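PDB 4XDN: MAU2 chromatid cohesion factor homolog from Saccharomyces cerevisiae, which forms a complex with SCC2 that is required for the association of cohesin with chromosomes, and so takes part in sister chromatid cohesion. Local coordinates for residues V87-V92 and V126-R131; K357-I362 and Q377-I382; E433-L438 and L453-T458; G581-I586 and L612-V617. One frame throughout, in Å; residues are numbered along the deposited sequence.

How the contacts relate
The four contacts follow one another along the chain and are spread over a long, largely helical molecule. Contact 1 joins helices 81-98 and 126-144, with helix 102-119 between them in sequence. Contacts 2, 3 and 4 each join consecutive helices: 339-360 with 369-398, 432-440 with 446-466, and 580-593 with 601-618. Centres of successive contacts are about 33, 35 and 36 Å apart, and no two contacts touch. The centres of contacts 1 and 4 are about 78 Å apart, on opposite sides of the chain's centre. Local helix pairing is thus repeated along the molecule, consistent with a TPR-like superhelix. A second protein chain, probably SCC2, comes within reach at all four places.

Contact 1: V87-V92 and V126-R131; sequences VTFEMV and VEEIMR
Arg131 reaches from helix 126-144 across the ring of Phe89 on helix 81-98. Two interactions with the pi system come first. Arg131 CD lies over one ring face, 4.1 Å from the ring centroid and 20° off the normal. This is a CH-pi contact, displaced toward the rim. The guanidinium adds an off-centre cation-pi contact, with Arg131 CZ 4.9 Å from the Phe89 centroid. Its plane is turned 57° from the ring, so the two groups do not stack flat. Arg131 NH1 comes closest, 3.4 Å from Phe89 CG.

An extended chain from CG to NE carries the charge along the ring. The two side chains run past each other in opposite directions.

The polar link is indirect. One water donates to Phe89 O at 2.8 Å and accepts from Arg131 NH1 at 2.8 Å. It ties the guanidinium to the opposite backbone. Arg131 NE is bonded to the backbone of the second protein chain, and NH2 has a long, weak ion pair with Glu93 OE2.

Van der Waals contact completes the meeting. The carbonyl oxygen Glu128 O sits at the ring edge, 3.5 Å from Phe89 CZ. Leu112 of helix 102-119 also packs on Phe89, and an aromatic side chain of the second protein meets the ring edge-to-face. Helices 81-98 and 126-144, next but one in sequence, pack together as in a TPR-like superhelix.

Contact 2: K357-I362 and Q377-I382; sequences KLIKNI and QTYKSI
Tyr379 of helix 369-398 packs against Ile359 and Leu358 at the end of helix 339-360. Its side chain can be followed outward from the backbone. CB meets Ile359 first: Tyr379 CB is 3.4 Å from Ile359 CG1, a tight apolar contact. Ile359 CD1 also touches this carbon, at 3.7 Å. The start of the ring stays beside Ile359, with Tyr379 CD2 3.7 Å from Ile359 CG1. CG1 of this isoleucine stands beside its own backbone N (chi1 -65°), and this branch slides along the base of the tyrosine in the opposite direction.

Farther out, Leu358 takes over. Its side chain crosses the tyrosine at about a right angle. Leu358 CB lies over one ring face, 4.0 Å from the Tyr379 centroid and 21° off the normal. This is a CH-pi contact, shifted toward the rim. Tyr379 CZ is 3.7 Å from Leu358 CB. One methyl adds to the grip, since Leu358 CD1 is 3.7 Å from Tyr379 CE1. At the tip, Tyr379 OH is still 4.0 Å from Leu358 CB.

The ring therefore spans two successive residues of the opposite helix. Glu319 of helix 317-331 touches both Leu358 and Tyr379, and Met313 of helix 312-315 also packs on Tyr379. Helix 317-331 thus borders both helices of the pair, while helix 312-315 borders helix 369-398 at Tyr379.

Contact 3: E433-L438 and L453-T458; sequences EEYTRL and LLNCYT
Tyr435 lays one face of its ring against Asn455, and these two residues together with Cys456 carry the contact. Asn455 CB lies over the ring, 3.7 Å from the Tyr435 centroid, as a CH-pi contact. It stands nearer the rim than the middle, at 3.5 Å from both Tyr435 CE2 and Tyr435 CZ. The Asn455 amide leads on toward the phenol end, with its plane 36° from that of the ring. Tyr435 OH and Asn455 ND2 are 3.4 Å apart, but the angle is too poor for a hydrogen bond. Both side chains have polar partners outside the pair: Tyr435 OH bonds to Gln425 OE1, and Asn455 OD1 to the backbone of the second protein chain.

Helices 432-440 and 446-466 are consecutive and joined by a short connection. Their contacting segments run nearly antiparallel at 149°, with axes 8.9 Å apart. They form a helical hairpin, the kind of unit from which TPR-like superhelices are built.

Cys456 packs at the base of the tyrosine, where Cys456 CB is 4.1 Å from Tyr435 CB. Its sulfur is anti to the backbone N (chi1 -175°), which turns it toward the neighbouring Thr436. Cys456 SG is 4.1 Å from Thr436 OG1, a loose contact. That hydroxyl is hydrogen-bonded to Val432 O in its own helix. Ala421 and Met422 of helix 415-426 also pack on Tyr435.

Contact 4: G581-I586 and L612-V617; sequences GEIYAI and LMNCTV
Tyr584 and Ile583 on helix 580-593 face Cys615 and Asn614 on helix 601-618. The two helices are consecutive members of the all-helical fold, which resembles a TPR superhelix, and the contact lies near its C-terminal end.

Cys615 approaches Tyr584 edge-on. Its sulfur lies near the ring plane, 83° off the normal, as a sulfur-aromatic contact. Cys615 SG is 3.8 Å from Tyr584 CE1 and 5.1 Å from the ring centroid. The ring gets there because Tyr584 CG is anti to the backbone N (chi1 175°), which swings it toward the other helix. Two more residues hold it: Arg620 makes a cation-pi contact with the ring, and His611 meets it with planes about 35° apart. Val624 of helix 621-638 packs on Cys615.

The side chains of Ile583 and Asn614 cross at about a right angle. One branch of the isoleucine does the touching. This methyl, CG2, stands over the flat face of the Asn614 amide. The amide nitrogen also makes a weak hydrogen bond to Ser587 OG, farther along helix 580-593. Ile583 CG2 is almost equally far from the three amide atoms: 3.4 Å from Asn614 OD1, 3.5 Å from Asn614 ND2 and 3.5 Å from Asn614 CG.

Contact 1: V87-V92 and V126-R131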
# COMPACT_ATOMS: atom_id res chain seq x y z
N VAL A 87 -21.95 -29.64 3.12
CA VAL A 87 -20.82 -30.45 2.69
C VAL A 87 -20.07 -29.80 1.53
O VAL A 87 -18.84 -29.73 1.53
CB VAL A 87 -21.27 -31.87 2.27
CG1 VAL A 87 -20.12 -32.65 1.63
CG2 VAL A 87 -21.83 -32.63 3.47
N THR A 88 -20.82 -29.33 0.53
CA THR A 88 -20.22 -28.73 -0.65
C THR A 88 -19.44 -27.48 -0.29
O THR A 88 -18.33 -27.27 -0.78
CB THR A 88 -21.29 -28.39 -1.70
OG1 THR A 88 -21.96 -29.59 -2.10
CG2 THR A 88 -20.66 -27.74 -2.93
N PHE A 89 -20.02 -26.64 0.57
CA PHE A 89 -19.37 -25.40 0.99
C PHE A 89 -18.06 -25.67 1.73
O PHE A 89 -17.05 -25.04 1.44
CB PHE A 89 -20.32 -24.58 1.87
CG PHE A 89 -21.49 -23.97 1.13
CD1 PHE A 89 -21.43 -23.72 -0.24
CD2 PHE A 89 -22.66 -23.65 1.81
CE1 PHE A 89 -22.51 -23.16 -0.90
CE2 PHE A 89 -23.73 -23.10 1.14
CZ PHE A 89 -23.66 -22.85 -0.21
N GLU A 90 -18.09 -26.60 2.69
CA GLU A 90 -16.88 -26.94 3.44
C GLU A 90 -15.81 -27.51 2.52
O GLU A 90 -14.64 -27.14 2.62
CB GLU A 90 -17.20 -27.94 4.55
CG GLU A 90 -17.98 -27.35 5.71
CD GLU A 90 -18.27 -28.38 6.79
OE1 GLU A 90 -17.30 -28.90 7.38
OE2 GLU A 90 -19.45 -28.67 7.03
N MET A 91 -16.23 -28.40 1.63
CA MET A 91 -15.31 -29.00 0.67
C MET A 91 -14.70 -27.95 -0.26
O MET A 91 -13.49 -27.89 -0.42
CB MET A 91 -16.03 -30.06 -0.16
CG MET A 91 -15.22 -30.55 -1.35
SD MET A 91 -16.07 -31.80 -2.33
CE MET A 91 -15.02 -31.77 -3.77
N VAL A 92 -15.56 -27.15 -0.88
CA VAL A 92 -15.13 -26.15 -1.85
C VAL A 92 -14.25 -25.11 -1.18
O VAL A 92 -13.34 -24.57 -1.80
CB VAL A 92 -16.34 -25.47 -2.53
CG1 VAL A 92 -15.93 -24.17 -3.22
CG2 VAL A 92 -16.99 -26.42 -3.52
N VAL A 126 -32.62 -19.46 0.34
CA VAL A 126 -32.05 -18.20 -0.13
C VAL A 126 -30.62 -18.02 0.37
O VAL A 126 -29.73 -17.70 -0.41
CB VAL A 126 -32.90 -16.99 0.32
CG1 VAL A 126 -32.26 -15.68 -0.10
CG2 VAL A 126 -34.30 -17.10 -0.26
N GLU A 127 -30.40 -18.26 1.66
CA GLU A 127 -29.07 -18.12 2.26
C GLU A 127 -28.04 -18.93 1.49
O GLU A 127 -26.96 -18.44 1.17
CB GLU A 127 -29.08 -18.57 3.72
CG GLU A 127 -30.01 -17.77 4.61
CD GLU A 127 -30.05 -18.31 6.03
OE1 GLU A 127 -29.02 -18.86 6.48
OE2 GLU A 127 -31.10 -18.19 6.69
N GLU A 128 -28.39 -20.18 1.19
CA GLU A 128 -27.49 -21.08 0.48
C GLU A 128 -27.22 -20.60 -0.95
O GLU A 128 -26.08 -20.62 -1.41
CB GLU A 128 -28.06 -22.50 0.45
CG GLU A 128 -28.05 -23.21 1.80
CD GLU A 128 -29.17 -22.76 2.73
OE1 GLU A 128 -30.00 -21.93 2.32
OE2 GLU A 128 -29.21 -23.26 3.88
N ILE A 129 -28.27 -20.16 -1.63
CA ILE A 129 -28.14 -19.68 -3.01
C ILE A 129 -27.23 -18.46 -3.07
O ILE A 129 -26.39 -18.35 -3.96
CB ILE A 129 -29.52 -19.36 -3.62
CG1 ILE A 129 -30.31 -20.65 -3.83
CG2 ILE A 129 -29.38 -18.62 -4.96
CD1 ILE A 129 -31.77 -20.44 -4.11
N MET A 130 -27.41 -17.54 -2.12
CA MET A 130 -26.61 -16.32 -2.11
C MET A 130 -25.15 -16.62 -1.81
O MET A 130 -24.27 -15.91 -2.28
CB MET A 130 -27.17 -15.33 -1.08
CG MET A 130 -28.57 -14.82 -1.40
SD MET A 130 -28.80 -14.45 -3.15
CE MET A 130 -28.52 -12.71 -3.15
N ARG A 131 -24.90 -17.67 -1.03
CA ARG A 131 -23.53 -18.05 -0.73
C ARG A 131 -22.90 -18.68 -1.96
O ARG A 131 -21.70 -18.50 -2.21
CB ARG A 131 -23.47 -19.01 0.46
CG ARG A 131 -22.04 -19.23 0.95
CD ARG A 131 -21.97 -19.81 2.35
NE ARG A 131 -20.66 -19.56 2.94
CZ ARG A 131 -19.55 -20.23 2.60
NH1 ARG A 131 -19.61 -21.19 1.68
NH2 ARG A 131 -18.40 -19.94 3.17
O HOH W 1 -17.11 -22.27 0.97

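Contact 2: K357-I362 and Q377-I382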
# COMPACT_ATOMS: atom_id res chain seq x y z
N LYS A 357 9.73 -11.21 15.15
CA LYS A 357 9.10 -12.02 16.18
C LYS A 357 7.68 -12.43 15.79
O LYS A 357 7.23 -13.53 16.11
CB LYS A 357 9.08 -11.27 17.52
CG LYS A 357 10.41 -11.28 18.25
CD LYS A 357 10.33 -10.55 19.58
CE LYS A 357 10.81 -11.42 20.74
NZ LYS A 357 9.88 -12.55 21.04
N LEU A 358 6.97 -11.54 15.10
CA LEU A 358 5.62 -11.85 14.63
C LEU A 358 5.67 -13.01 13.65
O LEU A 358 4.81 -13.90 13.68
CB LEU A 358 4.98 -10.63 13.97
CG LEU A 358 4.57 -9.48 14.91
CD1 LEU A 358 4.08 -8.28 14.10
CD2 LEU A 358 3.51 -9.92 15.90
N ILE A 359 6.68 -13.01 12.78
CA ILE A 359 6.90 -14.12 11.86
C ILE A 359 7.22 -15.39 12.63
O ILE A 359 6.62 -16.44 12.40
CB ILE A 359 8.04 -13.81 10.88
CG1 ILE A 359 7.66 -12.64 9.98
CG2 ILE A 359 8.37 -15.04 10.02
CD1 ILE A 359 8.83 -12.06 9.20
N LYS A 360 8.17 -15.29 13.56
CA LYS A 360 8.63 -16.44 14.32
C LYS A 360 7.52 -17.06 15.18
O LYS A 360 7.40 -18.28 15.26
CB LYS A 360 9.81 -16.04 15.20
CG LYS A 360 10.26 -17.12 16.19
CD LYS A 360 11.55 -16.72 16.89
CE LYS A 360 12.79 -17.18 16.13
NZ LYS A 360 13.50 -18.29 16.83
N ASN A 361 6.72 -16.21 15.81
CA ASN A 361 5.70 -16.67 16.75
C ASN A 361 4.30 -16.74 16.14
O ASN A 361 3.30 -16.69 16.86
CB ASN A 361 5.67 -15.76 17.98
CG ASN A 361 7.01 -15.71 18.70
OD1 ASN A 361 7.55 -14.64 18.96
ND2 ASN A 361 7.56 -16.88 19.00
N ILE A 362 4.22 -16.85 14.82
CA ILE A 362 2.93 -16.94 14.15
C ILE A 362 2.22 -18.22 14.58
O ILE A 362 2.84 -19.28 14.68
CB ILE A 362 3.08 -16.89 12.61
CG1 ILE A 362 1.70 -16.74 11.95
CG2 ILE A 362 3.81 -18.13 12.09
CD1 ILE A 362 1.76 -16.36 10.49
N GLN A 377 4.31 -13.14 4.18
CA GLN A 377 4.77 -12.42 3.01
C GLN A 377 4.63 -10.91 3.23
O GLN A 377 5.50 -10.13 2.84
CB GLN A 377 3.99 -12.86 1.77
CG GLN A 377 4.73 -12.68 0.45
CD GLN A 377 5.81 -13.73 0.23
OE1 GLN A 377 6.29 -14.36 1.17
NE2 GLN A 377 6.19 -13.92 -1.03
N THR A 378 3.54 -10.52 3.88
CA THR A 378 3.31 -9.12 4.24
C THR A 378 4.30 -8.68 5.31
O THR A 378 4.80 -7.55 5.28
CB THR A 378 1.87 -8.90 4.73
OG1 THR A 378 0.96 -9.12 3.65
CG2 THR A 378 1.67 -7.49 5.26
N TYR A 379 4.57 -9.56 6.27
CA TYR A 379 5.56 -9.29 7.30
C TYR A 379 6.92 -9.04 6.67
O TYR A 379 7.65 -8.14 7.10
CB TYR A 379 5.65 -10.47 8.29
CG TYR A 379 4.53 -10.56 9.31
CD1 TYR A 379 3.98 -9.41 9.87
CD2 TYR A 379 4.04 -11.79 9.71
CE1 TYR A 379 2.96 -9.50 10.80
CE2 TYR A 379 3.02 -11.88 10.64
CZ TYR A 379 2.49 -10.73 11.18
OH TYR A 379 1.47 -10.82 12.11
N LYS A 380 7.26 -9.82 5.65
CA LYS A 380 8.54 -9.67 4.98
C LYS A 380 8.62 -8.34 4.24
O LYS A 380 9.69 -7.73 4.15
CB LYS A 380 8.77 -10.83 4.01
CG LYS A 380 9.16 -12.13 4.71
CD LYS A 380 8.93 -13.35 3.83
CE LYS A 380 9.74 -13.29 2.55
NZ LYS A 380 9.53 -14.50 1.71
N SER A 381 7.49 -7.87 3.72
CA SER A 381 7.44 -6.58 3.03
C SER A 381 7.71 -5.46 4.03
O SER A 381 8.34 -4.46 3.69
CB SER A 381 6.10 -6.37 2.34
OG SER A 381 5.07 -6.12 3.28
N ILE A 382 7.23 -5.63 5.25
CA ILE A 382 7.47 -4.66 6.31
C ILE A 382 8.96 -4.60 6.61
O ILE A 382 9.52 -3.52 6.80
CB ILE A 382 6.68 -4.99 7.59
CG1 ILE A 382 5.18 -4.80 7.34
CG2 ILE A 382 7.13 -4.10 8.76
CD1 ILE A 382 4.28 -5.19 8.50

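Contact 3: E433-L438 and L453-T458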
# COMPACT_ATOMS: atom_id res chain seq x y z
N GLU A 433 18.74 9.11 -18.42
CA GLU A 433 18.27 7.86 -18.99
C GLU A 433 17.72 6.92 -17.92
O GLU A 433 16.78 6.16 -18.18
CB GLU A 433 19.40 7.16 -19.76
CG GLU A 433 18.97 5.87 -20.45
CD GLU A 433 20.06 5.27 -21.31
OE1 GLU A 433 21.19 5.80 -21.30
OE2 GLU A 433 19.79 4.26 -21.99
N GLU A 434 18.28 6.98 -16.72
CA GLU A 434 17.84 6.12 -15.62
C GLU A 434 16.47 6.59 -15.16
O GLU A 434 15.54 5.79 -15.01
CB GLU A 434 18.82 6.14 -14.44
CG GLU A 434 20.28 6.44 -14.76
CD GLU A 434 20.97 5.34 -15.55
OE1 GLU A 434 20.70 4.16 -15.27
OE2 GLU A 434 21.78 5.67 -16.43
N TYR A 435 16.35 7.89 -14.93
CA TYR A 435 15.09 8.49 -14.50
C TYR A 435 14.01 8.33 -15.57
O TYR A 435 12.86 8.03 -15.25
CB TYR A 435 15.28 9.98 -14.19
CG TYR A 435 15.97 10.26 -12.87
CD1 TYR A 435 15.60 9.58 -11.71
CD2 TYR A 435 16.98 11.21 -12.78
CE1 TYR A 435 16.23 9.84 -10.50
CE2 TYR A 435 17.61 11.46 -11.58
CZ TYR A 435 17.23 10.78 -10.44
OH TYR A 435 17.85 11.03 -9.24
N THR A 436 14.39 8.53 -16.82
CA THR A 436 13.45 8.45 -17.93
C THR A 436 12.86 7.05 -18.04
O THR A 436 11.64 6.90 -18.19
CB THR A 436 14.12 8.82 -19.27
OG1 THR A 436 14.72 10.11 -19.17
CG2 THR A 436 13.10 8.84 -20.40
N ARG A 437 13.71 6.03 -17.98
CA ARG A 437 13.26 4.65 -18.07
C ARG A 437 12.37 4.28 -16.89
O ARG A 437 11.45 3.48 -17.03
CB ARG A 437 14.45 3.69 -18.15
CG ARG A 437 15.12 3.63 -19.51
CD ARG A 437 16.13 2.49 -19.59
NE ARG A 437 17.13 2.56 -18.53
CZ ARG A 437 17.05 1.92 -17.36
NH1 ARG A 437 16.01 1.15 -17.07
NH2 ARG A 437 18.03 2.06 -16.47
N LEU A 438 12.66 4.85 -15.73
CA LEU A 438 11.88 4.55 -14.54
C LEU A 438 10.51 5.22 -14.62
O LEU A 438 9.50 4.65 -14.20
CB LEU A 438 12.62 5.00 -13.28
CG LEU A 438 11.90 4.76 -11.95
CD1 LEU A 438 11.38 3.34 -11.85
CD2 LEU A 438 12.83 5.06 -10.78
N LEU A 453 10.70 12.24 -12.75
CA LEU A 453 10.51 13.31 -13.73
C LEU A 453 11.02 14.64 -13.19
O LEU A 453 11.56 15.45 -13.95
CB LEU A 453 9.04 13.44 -14.11
CG LEU A 453 8.48 12.37 -15.06
CD1 LEU A 453 6.97 12.50 -15.18
CD2 LEU A 453 9.13 12.47 -16.44
N LEU A 454 10.86 14.87 -11.89
CA LEU A 454 11.27 16.12 -11.28
C LEU A 454 12.79 16.21 -11.19
O LEU A 454 13.38 17.26 -11.48
CB LEU A 454 10.65 16.28 -9.89
CG LEU A 454 9.15 16.59 -9.86
CD1 LEU A 454 8.63 16.53 -8.43
CD2 LEU A 454 8.85 17.95 -10.47
N ASN A 455 13.43 15.12 -10.78
CA ASN A 455 14.89 15.06 -10.79
C ASN A 455 15.41 15.21 -12.21
O ASN A 455 16.40 15.89 -12.45
CB ASN A 455 15.39 13.75 -10.19
CG ASN A 455 15.29 13.71 -8.68
OD1 ASN A 455 15.48 14.72 -8.01
ND2 ASN A 455 14.99 12.54 -8.14
N CYS A 456 14.71 14.58 -13.16
CA CYS A 456 15.09 14.65 -14.56
C CYS A 456 14.97 16.08 -15.08
O CYS A 456 15.81 16.54 -15.85
CB CYS A 456 14.22 13.71 -15.40
SG CYS A 456 14.69 13.62 -17.14
N TYR A 457 13.93 16.78 -14.65
CA TYR A 457 13.72 18.17 -15.04
C TYR A 457 14.82 19.05 -14.46
O TYR A 457 15.35 19.93 -15.14
CB TYR A 457 12.35 18.66 -14.57
CG TYR A 457 12.09 20.12 -14.90
CD1 TYR A 457 12.46 21.13 -14.03
CD2 TYR A 457 11.47 20.47 -16.09
CE1 TYR A 457 12.22 22.46 -14.33
CE2 TYR A 457 11.22 21.80 -16.40
CZ TYR A 457 11.60 22.79 -15.52
OH TYR A 457 11.36 24.11 -15.83
N THR A 458 15.16 18.81 -13.20
CA THR A 458 16.19 19.57 -12.50
C THR A 458 17.53 19.46 -13.22
O THR A 458 18.22 20.45 -13.43
CB THR A 458 16.34 19.09 -11.04
OG1 THR A 458 15.10 19.27 -10.35
CG2 THR A 458 17.43 19.86 -10.31

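Contact 4: G581-I586 and L612-V617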
# COMPACT_ATOMS: atom_id res chain seq x y z
N GLY A 581 18.02 44.53 6.21
CA GLY A 581 18.15 43.83 7.47
C GLY A 581 17.51 42.46 7.43
O GLY A 581 18.06 41.49 7.97
N GLU A 582 16.35 42.37 6.79
CA GLU A 582 15.64 41.11 6.64
C GLU A 582 16.37 40.18 5.68
O GLU A 582 16.49 38.98 5.94
CB GLU A 582 14.22 41.36 6.14
CG GLU A 582 13.31 42.03 7.15
CD GLU A 582 12.91 41.11 8.29
OE1 GLU A 582 13.25 39.91 8.24
OE2 GLU A 582 12.26 41.59 9.24
N ILE A 583 16.86 40.73 4.57
CA ILE A 583 17.57 39.94 3.58
C ILE A 583 18.83 39.32 4.18
O ILE A 583 19.13 38.15 3.94
CB ILE A 583 17.96 40.80 2.35
CG1 ILE A 583 16.70 41.20 1.57
CG2 ILE A 583 18.90 40.04 1.42
CD1 ILE A 583 16.93 42.31 0.56
N TYR A 584 19.55 40.11 4.98
CA TYR A 584 20.77 39.62 5.61
C TYR A 584 20.49 38.49 6.59
O TYR A 584 21.20 37.48 6.62
CB TYR A 584 21.48 40.76 6.35
CG TYR A 584 22.69 40.30 7.13
CD1 TYR A 584 23.94 40.21 6.53
CD2 TYR A 584 22.58 39.96 8.47
CE1 TYR A 584 25.04 39.79 7.24
CE2 TYR A 584 23.68 39.53 9.19
CZ TYR A 584 24.91 39.45 8.57
OH TYR A 584 26.01 39.03 9.28
N ALA A 585 19.45 38.66 7.40
CA ALA A 585 19.10 37.67 8.41
C ALA A 585 18.71 36.34 7.77
O ALA A 585 19.07 35.27 8.25
CB ALA A 585 17.97 38.19 9.29
N ILE A 586 17.98 36.43 6.66
CA ILE A 586 17.54 35.24 5.94
C ILE A 586 18.71 34.55 5.24
O ILE A 586 18.83 33.32 5.30
CB ILE A 586 16.46 35.59 4.90
CG1 ILE A 586 15.21 36.15 5.59
CG2 ILE A 586 16.07 34.36 4.07
CD1 ILE A 586 14.34 36.98 4.69
N LEU A 612 27.31 36.88 0.63
CA LEU A 612 28.47 37.76 0.49
C LEU A 612 28.05 39.12 -0.07
O LEU A 612 28.56 40.15 0.36
CB LEU A 612 29.53 37.13 -0.42
CG LEU A 612 30.75 38.00 -0.74
CD1 LEU A 612 31.50 38.39 0.53
CD2 LEU A 612 31.68 37.30 -1.71
N MET A 613 27.13 39.11 -1.03
CA MET A 613 26.62 40.36 -1.60
C MET A 613 25.96 41.19 -0.52
O MET A 613 26.26 42.37 -0.36
CB MET A 613 25.61 40.09 -2.72
CG MET A 613 26.17 39.34 -3.92
SD MET A 613 27.68 40.07 -4.58
CE MET A 613 28.79 38.66 -4.50
N ASN A 614 25.07 40.56 0.23
CA ASN A 614 24.35 41.24 1.30
C ASN A 614 25.31 41.81 2.35
O ASN A 614 25.08 42.88 2.90
CB ASN A 614 23.36 40.27 1.95
CG ASN A 614 22.38 39.68 0.94
OD1 ASN A 614 21.97 40.35 -0.01
ND2 ASN A 614 22.01 38.42 1.14
N CYS A 615 26.40 41.09 2.60
CA CYS A 615 27.45 41.59 3.47
C CYS A 615 28.14 42.79 2.83
O CYS A 615 28.37 43.81 3.48
CB CYS A 615 28.48 40.50 3.77
SG CYS A 615 27.88 39.16 4.83
N THR A 616 28.45 42.66 1.55
CA THR A 616 29.11 43.72 0.79
C THR A 616 28.27 45.00 0.74
O THR A 616 28.79 46.09 0.95
CB THR A 616 29.41 43.26 -0.65
OG1 THR A 616 30.20 42.06 -0.62
CG2 THR A 616 30.16 44.34 -1.43
N VAL A 617 26.98 44.85 0.47
CA VAL A 617 26.07 45.99 0.41
C VAL A 617 25.95 46.64 1.79
O VAL A 617 25.98 47.86 1.91
CB VAL A 617 24.67 45.57 -0.10
CG1 VAL A 617 23.68 46.73 -0.02
CG2 VAL A 617 24.76 45.05 -1.53